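Local atomic coordinates of MxaA (Stigmatella aurantiaca, PDB entry 4W4T), a protein that acts as the terminal NADPH-dependent reductase domain of a myxalamid PKS-NRPS assembly line, probably reducing the carrier-bound product to a primary alcohol. Residues S277-L282 with G372-V378; W340-G345 with L357-L361. All coordinates share one frame; numbering follows the deposited sequence.

Contact 1. Residues S277-L282 with G372-V378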
ATOM      1  N   SER A 277      -3.325  20.773 -11.306  1.00 21.07           N
ATOM      2  CA  SER A 277      -3.123  21.181 -12.682  1.00 23.27           C
ATOM      3  C   SER A 277      -1.966  20.340 -13.208  1.00 25.99           C
ATOM      4  O   SER A 277      -0.830  20.479 -12.767  1.00 31.56           O
ATOM      5  CB  SER A 277      -2.838  22.682 -12.805  1.00 26.09           C
ATOM      6  OG  SER A 277      -1.751  23.072 -11.989  1.00 26.02           O
ATOM      7  N   VAL A 278      -2.274  19.411 -14.099  1.00 23.63           N
ATOM      8  CA  VAL A 278      -1.245  18.604 -14.726  1.00 22.79           C
ATOM      9  C   VAL A 278      -1.203  18.995 -16.195  1.00 24.36           C
ATOM     10  O   VAL A 278      -2.212  19.444 -16.744  1.00 24.42           O
ATOM     11  CB  VAL A 278      -1.511  17.101 -14.557  1.00 23.28           C
ATOM     12  CG1 VAL A 278      -1.489  16.723 -13.081  1.00 23.24           C
ATOM     13  CG2 VAL A 278      -2.846  16.724 -15.172  1.00 25.46           C
ATOM     14  N   ASP A 279      -0.045  18.873 -16.832  1.00 22.53           N
ATOM     15  CA  ASP A 279       0.042  19.298 -18.227  1.00 25.26           C
ATOM     16  C   ASP A 279      -0.165  18.154 -19.227  1.00 25.54           C
ATOM     17  O   ASP A 279       0.018  18.344 -20.418  1.00 25.06           O
ATOM     18  CB  ASP A 279       1.381  19.985 -18.503  1.00 29.44           C
ATOM     19  CG  ASP A 279       2.568  19.175 -18.029  1.00 32.26           C
ATOM     20  OD1 ASP A 279       2.471  17.930 -17.969  1.00 31.77           O
ATOM     21  OD2 ASP A 279       3.615  19.789 -17.726  1.00 36.18           O
ATOM     22  N   ALA A 280      -0.554  16.975 -18.749  1.00 23.94           N
ATOM     23  CA  ALA A 280      -0.771  15.842 -19.648  1.00 26.94           C
ATOM     24  C   ALA A 280      -1.955  16.054 -20.595  1.00 25.59           C
ATOM     25  O   ALA A 280      -2.897  16.788 -20.285  1.00 24.75           O
ATOM     26  CB  ALA A 280      -0.981  14.571 -18.845  1.00 29.34           C
ATOM     27  N   LEU A 281      -1.899  15.408 -21.756  1.00 23.35           N
ATOM     28  CA  LEU A 281      -3.064  15.314 -22.630  1.00 23.93           C
ATOM     29  C   LEU A 281      -3.856  14.086 -22.208  1.00 26.84           C
ATOM     30  O   LEU A 281      -3.568  12.975 -22.665  1.00 25.70           O
ATOM     31  CB  LEU A 281      -2.657  15.198 -24.097  1.00 23.64           C
ATOM     32  CG  LEU A 281      -1.643  16.225 -24.590  1.00 29.21           C
ATOM     33  CD1 LEU A 281      -1.250  15.938 -26.024  1.00 30.02           C
ATOM     34  CD2 LEU A 281      -2.213  17.625 -24.441  1.00 31.06           C
ATOM     35  N   LEU A 282      -4.850  14.286 -21.351  1.00 21.75           N
ATOM     36  CA  LEU A 282      -5.535  13.175 -20.709  1.00 19.77           C
ATOM     37  C   LEU A 282      -6.353  12.332 -21.684  1.00 19.99           C
ATOM     38  O   LEU A 282      -7.157  12.849 -22.466  1.00 18.24           O
ATOM     39  CB  LEU A 282      -6.431  13.694 -19.591  1.00 18.62           C
ATOM     40  CG  LEU A 282      -5.703  14.503 -18.515  1.00 20.93           C
ATOM     41  CD1 LEU A 282      -6.706  15.261 -17.655  1.00 18.85           C
ATOM     42  CD2 LEU A 282      -4.840  13.597 -17.639  1.00 20.04           C
ATOM     43  N   GLY A 372       4.647  19.635 -13.751  1.00 37.37           N
ATOM     44  CA  GLY A 372       3.438  19.370 -14.506  1.00 34.83           C
ATOM     45  C   GLY A 372       2.781  18.049 -14.168  1.00 33.43           C
ATOM     46  O   GLY A 372       1.783  17.683 -14.777  1.00 30.89           O
ATOM     47  N   GLY A 373       3.334  17.322 -13.207  1.00 29.67           N
ATOM     48  CA  GLY A 373       2.724  16.083 -12.768  1.00 31.05           C
ATOM     49  C   GLY A 373       3.246  14.879 -13.530  1.00 33.83           C
ATOM     50  O   GLY A 373       4.228  14.978 -14.259  1.00 30.38           O
ATOM     51  N   PRO A 374       2.586  13.729 -13.354  1.00 32.70           N
ATOM     52  CA  PRO A 374       3.004  12.443 -13.918  1.00 34.93           C
ATOM     53  C   PRO A 374       3.149  12.453 -15.438  1.00 30.51           C
ATOM     54  O   PRO A 374       2.330  13.056 -16.125  1.00 24.68           O
ATOM     55  CB  PRO A 374       1.877  11.501 -13.495  1.00 35.70           C
ATOM     56  CG  PRO A 374       1.324  12.118 -12.265  1.00 36.34           C
ATOM     57  CD  PRO A 374       1.383  13.588 -12.518  1.00 35.75           C
ATOM     58  N   ARG A 375       4.190  11.793 -15.939  1.00 30.80           N
ATOM     59  CA  ARG A 375       4.337  11.551 -17.368  1.00 28.08           C
ATOM     60  C   ARG A 375       3.249  10.597 -17.820  1.00 26.71           C
ATOM     61  O   ARG A 375       2.994   9.591 -17.162  1.00 21.84           O
ATOM     62  CB  ARG A 375       5.703  10.931 -17.698  1.00 30.35           C
ATOM     63  CG  ARG A 375       6.903  11.606 -17.049  1.00 40.05           C
ATOM     64  CD  ARG A 375       8.057  10.614 -16.872  1.00 42.40           C
ATOM     65  NE  ARG A 375       9.265  11.281 -16.390  1.00 47.79           N
ATOM     66  CZ  ARG A 375      10.409  10.665 -16.121  1.00 51.16           C
ATOM     67  NH1 ARG A 375      10.515   9.353 -16.292  1.00 56.36           N
ATOM     68  NH2 ARG A 375      11.450  11.364 -15.685  1.00 49.74           N
HETATM   69  N   MSE A 376       2.627  10.894 -18.954  1.00 23.26           N
HETATM   70  CA  MSE A 376       1.660   9.970 -19.539  1.00 24.26           C
HETATM   71  C   MSE A 376       1.986   9.731 -21.009  1.00 22.65           C
HETATM   72  O   MSE A 376       2.812  10.439 -21.588  1.00 22.85           O
HETATM   73  CB  MSE A 376       0.247  10.507 -19.357  1.00 23.44           C
HETATM   74  CG  MSE A 376      -0.101  10.639 -17.885  1.00 24.84           C
HETATM   75 SE   MSE A 376      -1.912  11.266 -17.614  1.00 37.09          SE
HETATM   76  CE  MSE A 376      -1.733  11.921 -15.773  1.00 30.12           C
ATOM     77  N   VAL A 377       1.376   8.713 -21.603  1.00 20.60           N
ATOM     78  CA  VAL A 377       1.656   8.410 -22.995  1.00 20.08           C
ATOM     79  C   VAL A 377       0.588   9.007 -23.904  1.00 18.59           C
ATOM     80  O   VAL A 377      -0.586   9.062 -23.556  1.00 19.40           O
ATOM     81  CB  VAL A 377       1.759   6.881 -23.235  1.00 17.76           C
ATOM     82  CG1 VAL A 377       0.498   6.195 -22.805  1.00 22.53           C
ATOM     83  CG2 VAL A 377       2.057   6.592 -24.691  1.00 20.33           C
ATOM     84  N   VAL A 378       1.020   9.483 -25.061  1.00 18.85           N
ATOM     85  CA  VAL A 378       0.112   9.966 -26.085  1.00 20.60           C
ATOM     86  C   VAL A 378       0.240   9.050 -27.287  1.00 17.79           C
ATOM     87  O   VAL A 378       1.351   8.803 -27.746  1.00 18.93           O
ATOM     88  CB  VAL A 378       0.430  11.418 -26.476  1.00 20.08           C
ATOM     89  CG1 VAL A 378      -0.579  11.941 -27.482  1.00 22.69           C
ATOM     90  CG2 VAL A 378       0.461  12.279 -25.241  1.00 23.83           C
TER
HETATM   91  O   HOH W   1       5.798  18.696 -16.307  1.00 38.16           O
HETATM   92  O   HOH W   2      -1.452  11.247 -21.992  1.00 25.76           O
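Asp279 and Gly372 make the one direct hydrogen bond between residues 277-282, which lead out of strand 274-277, and the loop residues 372-378. Asp279 N donates to Gly372 O over 3.0 Å, reaching a lone pair in the carbonyl plane with 155° at the hydrogen. The same oxygen takes a CA-H contact from Val278, whose CA lies 3.2 Å from Gly372 O. The Asp279 carboxylate folds over the glycine: its CG stands between backbone N and carbonyl carbon (chi1 51°), which brings OD2 within 3.3 Å of Gly372 CA, where a CB on this glycine would collide with it. Asp279 OD1 stands 3.3 Å from Gly372 O, but both are acceptors and no bond forms. A water bridges the two residues, donating to Asp279 OD2 and accepting a weak bond from Gly372 N.

Apolar groups continue the contact. Met376, a selenomethionine in this crystal, runs extended beyond CG and sets SE 3.6 Å from Ala280 CB and 3.7 Å from Leu282 CD2. At the far end Leu281 CD1 and Val378 CG2 meet at 4.1 Å, while a second water donates to both Leu281 O and Val377 O. Gly373 has backbone angles that call for glycine, and a CB there would also strike Val278 CG1.

In the next shell, Tyr337 touches both Val278 and Pro374, and Leu282 rests on Ala318 and Met321 of helix 318-328. The backbone bond of Ser277 to Leu335 belongs to the two-stranded parallel sheet 274-277/333-336. Away from the NADPH-binding residues, the connection between strands 274-277 and 285-286 thus meets that between helices 352-362 and 382-388: one backbone bond and two waters carry the polar part, and the rest is apolar side-chain contact.

Contact 2. Residues W340-G345 with L357-L361; sequences WLSELG and LLMFL
Leu344 and Leu358 lie side by side, pointing opposite ways, at the heart of the contact between helices 337-348 and 352-362; Leu344 CD2 is 3.9 Å from Leu358 CD1. The axes of the segments 340-345 and 357-361 approach to 10.3 Å, their directions 140° apart, and the interface between them is entirely apolar.

Leucine against leucine makes up most of it. Leu344 CD2 is the busiest group: it lies 3.8 Å from Leu358 CA and 3.7 Å from Leu361 CD1, with Leu357 CG a little farther off. CG of Leu344 is anti to the backbone N (chi1 -180°), which carries both methyls out toward the partner helix. Leu341 CD1 packs against Leu361 CB at 3.8 Å and also touches Leu358 CD1. With an alanine at Leu344, a gap would probably open among Leu357, Leu358 and Leu361, and the Leu361 methyl would lose a neighbour.

Aromatic packing flanks this cluster. Leu361 CD1 meets the six-membered ring of Trp340 at its edge, near the ring plane, 3.5 Å from CZ3. The indole is fixed by its NE1 bond to Val274 O and is packed by Cys269 and Met272 of helix 261-272.

Close approach of a methyl to backbone occurs at Gly345, whose CA stands 3.7 Å from Leu358 CD2. Across the subunit interface, Gly345 O is hydrogen-bonded to Ser161 OG of the second subunit, and Pro158 of that chain packs on Leu358.

Two helices running roughly against each other, consecutive in the chain and sealed by leucines, form an alpha-helical hairpin. It lies beyond the strands of the Rossmann-type sheet, as does the C-terminal helical part of extended short-chain dehydrogenases, and here it also lines the subunit interface.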
ATOM      1  N   TRP A 340      -0.696  19.819  -4.736  1.00 19.96           N
ATOM      2  CA  TRP A 340      -1.832  18.906  -4.601  1.00 20.52           C
ATOM      3  C   TRP A 340      -1.420  17.586  -3.941  1.00 18.83           C
ATOM      4  O   TRP A 340      -2.104  17.072  -3.041  1.00 16.36           O
ATOM      5  CB  TRP A 340      -2.461  18.634  -5.971  1.00 18.92           C
ATOM      6  CG  TRP A 340      -3.620  17.713  -5.902  1.00 18.42           C
ATOM      7  CD1 TRP A 340      -4.916  18.038  -5.605  1.00 18.64           C
ATOM      8  CD2 TRP A 340      -3.602  16.301  -6.142  1.00 18.94           C
ATOM      9  NE1 TRP A 340      -5.703  16.903  -5.638  1.00 17.95           N
ATOM     10  CE2 TRP A 340      -4.919  15.828  -5.970  1.00 17.31           C
ATOM     11  CE3 TRP A 340      -2.597  15.394  -6.482  1.00 19.22           C
ATOM     12  CZ2 TRP A 340      -5.257  14.490  -6.132  1.00 18.34           C
ATOM     13  CZ3 TRP A 340      -2.935  14.060  -6.644  1.00 20.65           C
ATOM     14  CH2 TRP A 340      -4.254  13.622  -6.461  1.00 21.72           C
ATOM     15  N   LEU A 341      -0.288  17.046  -4.367  1.00 20.75           N
ATOM     16  CA  LEU A 341       0.189  15.777  -3.816  1.00 19.63           C
ATOM     17  C   LEU A 341       0.514  15.931  -2.325  1.00 21.77           C
ATOM     18  O   LEU A 341       0.313  15.007  -1.524  1.00 21.35           O
ATOM     19  CB  LEU A 341       1.415  15.286  -4.585  1.00 24.20           C
ATOM     20  CG  LEU A 341       1.926  13.873  -4.269  1.00 27.55           C
ATOM     21  CD1 LEU A 341       0.858  12.823  -4.587  1.00 28.19           C
ATOM     22  CD2 LEU A 341       3.198  13.581  -5.061  1.00 31.18           C
ATOM     23  N   SER A 342       1.009  17.105  -1.958  1.00 21.59           N
ATOM     24  CA  SER A 342       1.348  17.367  -0.561  1.00 22.90           C
ATOM     25  C   SER A 342       0.081  17.472   0.286  1.00 21.81           C
ATOM     26  O   SER A 342       0.051  17.009   1.423  1.00 24.25           O
ATOM     27  CB  SER A 342       2.190  18.635  -0.445  1.00 25.00           C
ATOM     28  OG  SER A 342       2.239  19.064   0.895  1.00 33.32           O
ATOM     29  N   GLU A 343      -0.975  18.062  -0.269  1.00 20.60           N
ATOM     30  CA  GLU A 343      -2.250  18.105   0.441  1.00 22.19           C
ATOM     31  C   GLU A 343      -2.852  16.712   0.586  1.00 21.33           C
ATOM     32  O   GLU A 343      -3.509  16.412   1.582  1.00 20.35           O
ATOM     33  CB  GLU A 343      -3.236  19.050  -0.257  1.00 22.90           C
ATOM     34  CG  GLU A 343      -2.721  20.471  -0.313  1.00 26.33           C
ATOM     35  CD  GLU A 343      -3.811  21.528  -0.247  1.00 35.21           C
ATOM     36  OE1 GLU A 343      -5.016  21.186  -0.347  1.00 34.83           O
ATOM     37  OE2 GLU A 343      -3.452  22.719  -0.102  1.00 39.12           O
ATOM     38  N   LEU A 344      -2.631  15.854  -0.406  1.00 18.79           N
ATOM     39  CA  LEU A 344      -3.107  14.485  -0.316  1.00 20.38           C
ATOM     40  C   LEU A 344      -2.408  13.786   0.858  1.00 22.56           C
ATOM     41  O   LEU A 344      -3.047  13.125   1.671  1.00 19.74           O
ATOM     42  CB  LEU A 344      -2.852  13.729  -1.626  1.00 17.89           C
ATOM     43  CG  LEU A 344      -3.301  12.267  -1.720  1.00 20.70           C
ATOM     44  CD1 LEU A 344      -4.790  12.118  -1.477  1.00 22.66           C
ATOM     45  CD2 LEU A 344      -2.937  11.688  -3.087  1.00 23.11           C
ATOM     46  N   GLY A 345      -1.093  13.963   0.937  1.00 21.49           N
ATOM     47  CA  GLY A 345      -0.306  13.355   1.996  1.00 23.08           C
ATOM     48  C   GLY A 345      -0.775  13.818   3.363  1.00 22.78           C
ATOM     49  O   GLY A 345      -0.924  13.018   4.288  1.00 22.23           O
ATOM     50  N   LEU A 357      -4.909   6.030  -1.899  1.00 31.29           N
ATOM     51  CA  LEU A 357      -4.686   6.719  -3.167  1.00 30.66           C
ATOM     52  C   LEU A 357      -3.253   7.236  -3.268  1.00 29.35           C
ATOM     53  O   LEU A 357      -2.614   7.152  -4.311  1.00 29.17           O
ATOM     54  CB  LEU A 357      -5.691   7.874  -3.323  1.00 28.06           C
ATOM     55  CG  LEU A 357      -5.446   8.881  -4.450  1.00 29.50           C
ATOM     56  CD1 LEU A 357      -5.403   8.198  -5.805  1.00 27.84           C
ATOM     57  CD2 LEU A 357      -6.509   9.974  -4.433  1.00 25.96           C
ATOM     58  N   LEU A 358      -2.748   7.758  -2.160  1.00 28.10           N
ATOM     59  CA  LEU A 358      -1.409   8.315  -2.119  1.00 26.39           C
ATOM     60  C   LEU A 358      -0.329   7.285  -2.476  1.00 29.88           C
ATOM     61  O   LEU A 358       0.672   7.628  -3.102  1.00 27.66           O
ATOM     62  CB  LEU A 358      -1.148   8.888  -0.730  1.00 26.50           C
ATOM     63  CG  LEU A 358       0.195   9.543  -0.441  1.00 28.67           C
ATOM     64  CD1 LEU A 358       0.332  10.837  -1.215  1.00 27.43           C
ATOM     65  CD2 LEU A 358       0.312   9.800   1.052  1.00 26.00           C
HETATM   66  N   MSE A 359      -0.534   6.033  -2.070  1.00 28.77           N
HETATM   67  CA  MSE A 359       0.423   4.965  -2.368  1.00 33.62           C
HETATM   68  C   MSE A 359       0.726   4.894  -3.859  1.00 33.16           C
HETATM   69  O   MSE A 359       1.881   4.817  -4.271  1.00 32.77           O
HETATM   70  CB  MSE A 359      -0.100   3.604  -1.900  1.00 34.76           C
HETATM   71  CG  MSE A 359      -0.241   3.455  -0.390  1.00 42.05           C
HETATM   72 SE   MSE A 359       1.325   4.173   0.554  1.00 71.71          SE
HETATM   73  CE  MSE A 359       0.639   5.947   0.942  1.00 37.29           C
ATOM     74  N   PHE A 360      -0.337   4.918  -4.657  1.00 31.66           N
ATOM     75  CA  PHE A 360      -0.217   4.878  -6.109  1.00 31.68           C
ATOM     76  C   PHE A 360       0.647   6.016  -6.684  1.00 35.33           C
ATOM     77  O   PHE A 360       1.456   5.788  -7.580  1.00 36.83           O
ATOM     78  CB  PHE A 360      -1.614   4.904  -6.743  1.00 32.16           C
ATOM     79  CG  PHE A 360      -2.448   3.681  -6.439  1.00 34.82           C
ATOM     80  CD1 PHE A 360      -2.377   2.551  -7.249  1.00 35.67           C
ATOM     81  CD2 PHE A 360      -3.298   3.653  -5.343  1.00 35.78           C
ATOM     82  CE1 PHE A 360      -3.135   1.424  -6.972  1.00 34.25           C
ATOM     83  CE2 PHE A 360      -4.059   2.526  -5.059  1.00 36.56           C
ATOM     84  CZ  PHE A 360      -3.978   1.410  -5.878  1.00 39.75           C
ATOM     85  N   LEU A 361       0.506   7.231  -6.164  1.00 30.94           N
ATOM     86  CA  LEU A 361       1.154   8.377  -6.800  1.00 34.44           C
ATOM     87  C   LEU A 361       2.571   8.662  -6.301  1.00 40.76           C
ATOM     88  O   LEU A 361       3.330   9.386  -6.949  1.00 44.28           O
ATOM     89  CB  LEU A 361       0.288   9.630  -6.624  1.00 34.98           C
ATOM     90  CG  LEU A 361      -1.216   9.451  -6.860  1.00 32.02           C
ATOM     91  CD1 LEU A 361      -1.954  10.751  -6.579  1.00 31.88           C
ATOM     92  CD2 LEU A 361      -1.508   8.952  -8.273  1.00 35.42           C
TER

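The segments of contact 2 both fall between the two segments of contact 1 in sequence: the chain passes from 277-282 through the helical hairpin and returns at 372-378. Their centres lie 16 Å apart and their nearest atoms about 6 Å apart, so they do not touch directly. Tyr337, at the start of helix 337-348, joins them by packing on Val278 and Pro374 of contact 1 and on Leu361 of contact 2. Strand 274-277 is a second link, since it leads into contact 1 and receives the Trp340 bond. Both contacts lie away from the NADPH-binding residues; contact 2 reaches the second subunit, whereas neither segment of contact 1 does.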